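Local coordinates for protein fimbrial structural subunit (Actinomyces naeslundii, PDB 3QDH) that forms the shaft of type 2 fimbriae as their structural subunit and acts as an adhesin toward streptococci and host cells in oral biofilm development, at residues 15-23 and 203-211; 154-163 and 220-231. All blocks are in the same frame, centred on the assembly; numbering follows the deposited sequence.

Interaction 1 of 2, residues 15-23 and 203-211; sequences LNGYGVGSL and DPIAINGET
Val20 and Ile207 meet through methyls placed by their first torsions: Val20 CG1 sits between its own backbone N and carbonyl carbon (chi1 59°), while Ile207 CG2 lies beside its carbonyl carbon, and the two side chains cross at about a right angle with CG1 of Val20 3.7 Å from CG2 of Ile207. With CG1 beside the backbone N (chi1 -64°), Ile205 lays CD1 3.9 Å from Tyr18 CD2, and its CG2 packs against the backbone N of Gly19. Tyr18 OH bonds instead to Asp238. The direct polar tie is Asn208 N to Val20 O, 2.8 Å with the donor tilted 28° from the carbonyl plane; Asn208 ND2 lies 3.5 Å from Gly21 CA. One water accepts from Gly19 N and donates to Ser22 OG and, at 2.7 Å, to Ala206 O; a second joins Val20 O to Gly209 N. Ser22 OG also bonds to Gly19 O, which takes Ser22 N as well. The pairing is turn against turn, a type II beta turn at Gly19-Ser22 against a type I' turn at Ile207-Glu210, forming part of the junction between the zinc-bearing Sgo0707 N2-like domain and the SpaA-like domain of this pilin.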
# COMPACT_ATOMS: atom_id res chain seq x y z
N LEU A 15 -9.38 0.02 1.51
CA LEU A 15 -9.58 1.46 1.31
C LEU A 15 -8.87 2.01 0.08
O LEU A 15 -9.20 3.10 -0.39
CB LEU A 15 -9.12 2.22 2.55
CG LEU A 15 -9.70 1.81 3.90
CD1 LEU A 15 -9.09 2.68 5.00
CD2 LEU A 15 -11.23 1.87 3.93
N ASN A 16 -7.90 1.26 -0.43
CA ASN A 16 -7.11 1.71 -1.57
C ASN A 16 -7.25 0.84 -2.82
O ASN A 16 -6.88 1.25 -3.92
CB ASN A 16 -5.64 1.86 -1.16
CG ASN A 16 -5.45 2.85 0.00
OD1 ASN A 16 -4.88 2.51 1.05
ND2 ASN A 16 -5.95 4.07 -0.18
N GLY A 17 -7.81 -0.36 -2.65
CA GLY A 17 -8.05 -1.26 -3.79
C GLY A 17 -7.20 -2.52 -3.74
O GLY A 17 -6.01 -2.47 -3.42
N TYR A 18 -7.82 -3.65 -4.07
CA TYR A 18 -7.19 -4.96 -3.97
C TYR A 18 -6.26 -5.30 -5.13
O TYR A 18 -5.44 -6.22 -5.03
CB TYR A 18 -8.25 -6.06 -3.90
CG TYR A 18 -9.15 -6.01 -2.71
CD1 TYR A 18 -8.64 -6.13 -1.41
CD2 TYR A 18 -10.54 -5.88 -2.87
CE1 TYR A 18 -9.48 -6.09 -0.31
CE2 TYR A 18 -11.38 -5.85 -1.78
CZ TYR A 18 -10.85 -5.96 -0.50
OH TYR A 18 -11.68 -5.93 0.59
N GLY A 19 -6.39 -4.58 -6.24
CA GLY A 19 -5.67 -4.94 -7.46
C GLY A 19 -4.43 -4.13 -7.75
O GLY A 19 -4.26 -3.02 -7.23
N VAL A 20 -3.56 -4.70 -8.58
CA VAL A 20 -2.39 -4.01 -9.11
C VAL A 20 -2.79 -2.66 -9.72
O VAL A 20 -3.83 -2.54 -10.39
CB VAL A 20 -1.65 -4.93 -10.14
CG1 VAL A 20 -2.56 -5.33 -11.32
CG2 VAL A 20 -0.37 -4.29 -10.63
N GLY A 21 -1.98 -1.63 -9.47
CA GLY A 21 -2.30 -0.27 -9.89
C GLY A 21 -2.93 0.55 -8.78
O GLY A 21 -3.16 1.75 -8.95
N SER A 22 -3.25 -0.11 -7.67
CA SER A 22 -3.73 0.56 -6.46
C SER A 22 -2.54 1.12 -5.67
O SER A 22 -1.40 0.66 -5.81
CB SER A 22 -4.51 -0.40 -5.57
OG SER A 22 -5.67 -0.89 -6.22
N LEU A 23 -2.82 2.11 -4.82
CA LEU A 23 -1.80 2.59 -3.88
C LEU A 23 -1.70 1.67 -2.67
O LEU A 23 -2.69 1.07 -2.23
CB LEU A 23 -2.14 4.01 -3.41
CG LEU A 23 -2.14 5.13 -4.45
CD1 LEU A 23 -2.78 6.38 -3.87
CD2 LEU A 23 -0.73 5.42 -4.95
N ASP A 203 -18.14 -4.17 -5.35
CA ASP A 203 -18.06 -3.89 -6.78
C ASP A 203 -16.84 -4.59 -7.41
O ASP A 203 -15.95 -5.04 -6.69
CB ASP A 203 -18.01 -2.38 -7.02
CG ASP A 203 -19.34 -1.70 -6.76
OD1 ASP A 203 -20.29 -2.37 -6.28
OD2 ASP A 203 -19.45 -0.48 -7.04
N PRO A 204 -16.81 -4.70 -8.75
CA PRO A 204 -15.65 -5.27 -9.44
C PRO A 204 -14.33 -4.58 -9.09
O PRO A 204 -14.31 -3.36 -8.87
CB PRO A 204 -15.99 -5.05 -10.92
CG PRO A 204 -17.47 -5.09 -10.96
CD PRO A 204 -17.93 -4.45 -9.69
N ILE A 205 -13.26 -5.35 -9.05
CA ILE A 205 -11.93 -4.85 -8.69
C ILE A 205 -11.20 -4.30 -9.92
O ILE A 205 -11.10 -4.97 -10.95
CB ILE A 205 -11.09 -5.96 -8.00
CG1 ILE A 205 -11.74 -6.37 -6.68
CG2 ILE A 205 -9.65 -5.49 -7.77
CD1 ILE A 205 -11.34 -7.74 -6.19
N ALA A 206 -10.70 -3.07 -9.79
CA ALA A 206 -9.92 -2.45 -10.86
C ALA A 206 -8.52 -3.03 -10.95
O ALA A 206 -7.76 -3.02 -9.97
CB ALA A 206 -9.88 -0.94 -10.69
N ILE A 207 -8.19 -3.56 -12.13
CA ILE A 207 -6.85 -4.07 -12.43
C ILE A 207 -6.20 -3.07 -13.38
O ILE A 207 -6.63 -2.92 -14.53
CB ILE A 207 -6.91 -5.48 -13.08
CG1 ILE A 207 -7.59 -6.50 -12.14
CG2 ILE A 207 -5.52 -5.96 -13.51
CD1 ILE A 207 -7.03 -6.58 -10.71
N ASN A 208 -5.18 -2.37 -12.89
CA ASN A 208 -4.59 -1.23 -13.60
C ASN A 208 -5.66 -0.26 -14.15
O ASN A 208 -5.57 0.19 -15.30
CB ASN A 208 -3.63 -1.70 -14.70
CG ASN A 208 -2.25 -2.09 -14.16
OD1 ASN A 208 -1.67 -3.09 -14.58
ND2 ASN A 208 -1.72 -1.28 -13.24
N GLY A 209 -6.67 0.03 -13.33
CA GLY A 209 -7.71 0.99 -13.66
C GLY A 209 -8.90 0.43 -14.44
O GLY A 209 -9.90 1.12 -14.62
N GLU A 210 -8.78 -0.81 -14.89
CA GLU A 210 -9.83 -1.46 -15.67
C GLU A 210 -10.54 -2.53 -14.84
O GLU A 210 -9.89 -3.40 -14.25
CB GLU A 210 -9.25 -2.05 -16.96
CG GLU A 210 -8.42 -1.07 -17.81
CD GLU A 210 -9.24 0.08 -18.40
OE1 GLU A 210 -10.42 -0.12 -18.74
OE2 GLU A 210 -8.68 1.20 -18.52
N THR A 211 -11.87 -2.46 -14.80
CA THR A 211 -12.69 -3.39 -14.02
C THR A 211 -13.24 -4.55 -14.85
O THR A 211 -13.89 -5.46 -14.32
CB THR A 211 -13.87 -2.68 -13.31
OG1 THR A 211 -14.71 -2.04 -14.28
CG2 THR A 211 -13.36 -1.65 -12.30
O HOH W 1 -7.71 -2.20 -7.41
O HOH W 2 -6.18 -0.25 -10.41

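Interaction 2 of 2, residues 154-163 and 220-231; sequences VTSRWGDLLI and AINVKGLFISDS
Trp158 and Phe227 carry the aromatic part of the contact. Phe227 CB stands over the six-membered ring of Trp158, 4.0 Å from its centroid and 8° off the normal, a CH-pi contact. Beyond it the Phe227 ring turns its edge to the face of the five-membered ring, planes at 72°, an edge-to-face pair. Phe227 reaches this position with CG anti to the backbone N (chi1 173°). Ser156 OG, at the edge of the Phe227 ring, accepts from Trp158 NE1 at 2.8 Å, a bond that helps fix the indole's rotation. Backbone bonds join the strands as an antiparallel pair, consistent with the SpaA-like, CnaB-type fold; two irregularities interrupt the ladder. At Arg157 the carbonyl accepts from Ile228 N while Arg157 N donates to Ser229 O, a classic beta bulge, and a second beta bulge between Gly159 and Leu161 shifts the register by one. Past it, Leu161 and Val223 pair through both N-H groups. At the other end, Thr155 N donates to Ser231 OG at 2.9 Å. Apolar contacts line the face bearing Leu161, Ile163, Ile221 and Val223: Ile163 and Ile221 lie side by side, CB to CB 4.1 Å, and Phe183 and Leu185 of strand 182-188 pack on this face. Among the polar ends, a water accepts from Arg157 NH1 and donates to Ser229 OG, which also bonds to Ala243 O, and Asp230 forms a salt bridge with Arg237.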
# COMPACT_ATOMS: atom_id res chain seq x y z
N VAL A 154 7.17 -3.38 8.16
CA VAL A 154 5.83 -3.89 7.86
C VAL A 154 5.89 -4.63 6.54
O VAL A 154 6.79 -4.39 5.74
CB VAL A 154 4.75 -2.78 7.78
CG1 VAL A 154 4.61 -2.03 9.12
CG2 VAL A 154 5.02 -1.83 6.60
N THR A 155 4.94 -5.52 6.32
CA THR A 155 4.88 -6.31 5.09
C THR A 155 3.46 -6.39 4.55
O THR A 155 2.50 -6.67 5.29
CB THR A 155 5.46 -7.74 5.29
OG1 THR A 155 6.79 -7.64 5.79
CG2 THR A 155 5.47 -8.52 3.97
N SER A 156 3.33 -6.11 3.25
CA SER A 156 2.10 -6.28 2.51
C SER A 156 2.33 -7.41 1.50
O SER A 156 3.29 -7.37 0.73
CB SER A 156 1.74 -4.97 1.80
OG SER A 156 0.50 -5.08 1.12
N ARG A 157 1.44 -8.40 1.53
CA ARG A 157 1.61 -9.60 0.70
C ARG A 157 0.68 -9.62 -0.49
O ARG A 157 -0.51 -9.29 -0.38
CB ARG A 157 1.42 -10.86 1.54
CG ARG A 157 2.46 -11.00 2.64
CD ARG A 157 2.65 -12.45 3.06
NE ARG A 157 4.04 -12.72 3.42
CZ ARG A 157 4.62 -12.33 4.55
NH1 ARG A 157 3.92 -11.65 5.46
NH2 ARG A 157 5.89 -12.63 4.78
N TRP A 158 1.24 -9.99 -1.64
CA TRP A 158 0.54 -9.92 -2.92
C TRP A 158 0.81 -11.17 -3.77
O TRP A 158 1.89 -11.76 -3.69
CB TRP A 158 0.96 -8.66 -3.68
CG TRP A 158 0.48 -7.40 -3.02
CD1 TRP A 158 0.93 -6.86 -1.84
CD2 TRP A 158 -0.56 -6.52 -3.48
NE1 TRP A 158 0.24 -5.71 -1.55
CE2 TRP A 158 -0.68 -5.48 -2.54
CE3 TRP A 158 -1.40 -6.52 -4.61
CZ2 TRP A 158 -1.60 -4.44 -2.68
CZ3 TRP A 158 -2.32 -5.49 -4.75
CH2 TRP A 158 -2.41 -4.46 -3.79
N GLY A 159 -0.18 -11.55 -4.56
CA GLY A 159 -0.04 -12.68 -5.47
C GLY A 159 -0.63 -12.38 -6.83
O GLY A 159 -1.34 -11.38 -7.01
N ASP A 160 -0.33 -13.23 -7.80
CA ASP A 160 -0.80 -13.01 -9.16
C ASP A 160 -1.82 -14.06 -9.58
O ASP A 160 -2.04 -15.05 -8.87
CB ASP A 160 0.38 -12.93 -10.13
CG ASP A 160 1.26 -14.16 -10.10
OD1 ASP A 160 0.83 -15.20 -9.56
OD2 ASP A 160 2.39 -14.08 -10.63
N LEU A 161 -2.45 -13.84 -10.72
CA LEU A 161 -3.46 -14.75 -11.24
C LEU A 161 -3.33 -14.80 -12.75
O LEU A 161 -3.28 -13.76 -13.41
CB LEU A 161 -4.87 -14.28 -10.84
CG LEU A 161 -6.10 -15.07 -11.29
CD1 LEU A 161 -6.17 -16.44 -10.63
CD2 LEU A 161 -7.37 -14.27 -11.00
N LEU A 162 -3.24 -16.01 -13.29
CA LEU A 162 -3.28 -16.21 -14.74
C LEU A 162 -4.53 -17.01 -15.08
O LEU A 162 -4.72 -18.12 -14.60
CB LEU A 162 -2.00 -16.90 -15.24
CG LEU A 162 -1.83 -17.24 -16.73
CD1 LEU A 162 -2.25 -16.11 -17.68
CD2 LEU A 162 -0.38 -17.66 -17.03
N ILE A 163 -5.39 -16.39 -15.89
CA ILE A 163 -6.64 -16.99 -16.34
C ILE A 163 -6.46 -17.45 -17.79
O ILE A 163 -5.89 -16.72 -18.60
CB ILE A 163 -7.82 -15.99 -16.23
CG1 ILE A 163 -7.96 -15.48 -14.78
CG2 ILE A 163 -9.13 -16.61 -16.71
CD1 ILE A 163 -8.65 -14.13 -14.66
N ALA A 220 -5.64 -15.66 -22.72
CA ALA A 220 -5.05 -15.38 -21.40
C ALA A 220 -5.41 -14.00 -20.84
O ALA A 220 -5.48 -13.02 -21.57
CB ALA A 220 -3.52 -15.54 -21.46
N ILE A 221 -5.64 -13.97 -19.52
CA ILE A 221 -5.63 -12.73 -18.74
C ILE A 221 -4.57 -12.89 -17.65
O ILE A 221 -4.62 -13.84 -16.86
CB ILE A 221 -6.99 -12.42 -18.07
CG1 ILE A 221 -8.10 -12.24 -19.11
CG2 ILE A 221 -6.89 -11.15 -17.20
CD1 ILE A 221 -9.50 -12.35 -18.54
N ASN A 222 -3.61 -11.96 -17.61
CA ASN A 222 -2.57 -11.99 -16.58
C ASN A 222 -2.73 -10.86 -15.57
O ASN A 222 -2.47 -9.70 -15.88
CB ASN A 222 -1.17 -11.98 -17.22
CG ASN A 222 -0.06 -12.06 -16.19
OD1 ASN A 222 -0.27 -12.50 -15.05
ND2 ASN A 222 1.15 -11.65 -16.58
N VAL A 223 -3.19 -11.22 -14.38
CA VAL A 223 -3.34 -10.27 -13.28
C VAL A 223 -2.06 -10.28 -12.45
O VAL A 223 -1.78 -11.23 -11.73
CB VAL A 223 -4.57 -10.63 -12.39
CG1 VAL A 223 -4.73 -9.62 -11.26
CG2 VAL A 223 -5.84 -10.69 -13.24
N LYS A 224 -1.27 -9.21 -12.58
CA LYS A 224 0.07 -9.16 -12.00
C LYS A 224 0.12 -8.91 -10.49
O LYS A 224 1.19 -8.96 -9.88
CB LYS A 224 0.96 -8.16 -12.76
CG LYS A 224 1.62 -8.73 -14.01
CD LYS A 224 2.67 -7.76 -14.56
CE LYS A 224 3.71 -8.48 -15.41
NZ LYS A 224 4.68 -7.55 -16.06
N GLY A 225 -1.03 -8.66 -9.88
CA GLY A 225 -1.08 -8.47 -8.43
C GLY A 225 -2.46 -8.37 -7.86
O GLY A 225 -3.27 -7.56 -8.30
N LEU A 226 -2.73 -9.21 -6.86
CA LEU A 226 -3.91 -9.10 -6.01
C LEU A 226 -3.47 -9.17 -4.55
O LEU A 226 -2.58 -9.95 -4.21
CB LEU A 226 -4.93 -10.21 -6.31
CG LEU A 226 -5.74 -10.11 -7.62
CD1 LEU A 226 -6.40 -11.44 -7.95
CD2 LEU A 226 -6.80 -9.01 -7.57
N PHE A 227 -4.10 -8.37 -3.69
CA PHE A 227 -3.76 -8.32 -2.26
C PHE A 227 -4.09 -9.64 -1.55
O PHE A 227 -5.12 -10.25 -1.81
CB PHE A 227 -4.49 -7.15 -1.60
CG PHE A 227 -4.35 -7.09 -0.11
CD1 PHE A 227 -3.14 -6.70 0.48
CD2 PHE A 227 -5.42 -7.42 0.72
CE1 PHE A 227 -3.01 -6.64 1.85
CE2 PHE A 227 -5.30 -7.36 2.10
CZ PHE A 227 -4.09 -6.97 2.67
N ILE A 228 -3.19 -10.08 -0.67
CA ILE A 228 -3.41 -11.31 0.09
C ILE A 228 -3.66 -11.02 1.56
O ILE A 228 -4.69 -11.42 2.11
CB ILE A 228 -2.25 -12.31 -0.10
CG1 ILE A 228 -2.28 -12.87 -1.53
CG2 ILE A 228 -2.33 -13.46 0.91
CD1 ILE A 228 -1.09 -13.70 -1.88
N SER A 229 -2.71 -10.32 2.19
CA SER A 229 -2.75 -10.04 3.63
C SER A 229 -1.63 -9.06 3.98
O SER A 229 -0.71 -8.84 3.19
CB SER A 229 -2.54 -11.32 4.43
OG SER A 229 -1.18 -11.73 4.35
N ASP A 230 -1.72 -8.46 5.17
CA ASP A 230 -0.62 -7.64 5.67
C ASP A 230 -0.23 -7.99 7.11
O ASP A 230 -0.91 -8.77 7.77
CB ASP A 230 -0.89 -6.13 5.47
CG ASP A 230 -2.07 -5.62 6.27
OD1 ASP A 230 -2.15 -5.88 7.49
OD2 ASP A 230 -2.94 -4.94 5.68
N SER A 231 0.86 -7.39 7.58
CA SER A 231 1.47 -7.76 8.86
C SER A 231 0.84 -7.03 10.06
O SER A 231 1.27 -7.23 11.19
CB SER A 231 2.98 -7.51 8.82
OG SER A 231 3.27 -6.14 8.58
O HOH W 3 1.03 -10.84 5.97

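In the fold
After strand 7-8 the chain passes through residues 15-23, which lead into strand 23-31 of the zinc-bearing domain. After that domain it returns along strand 118-131, neighbour of strand 154-165, where interaction 2 begins. Loop 203-211 then closes interaction 1 over 179 intervening residues, and strand 220-230 closes interaction 2 over 56, so the two closures cross along the chain. Their centres lie about 11 Å apart and they touch: Tyr18 O and Phe227 N, like Val20 N and Gly225 O, are probable backbone hydrogen bonds, and Ile207 packs on Val223. Segment 15-23 thus meets both loop 203-211 and strand 220-230, tying the two domains together.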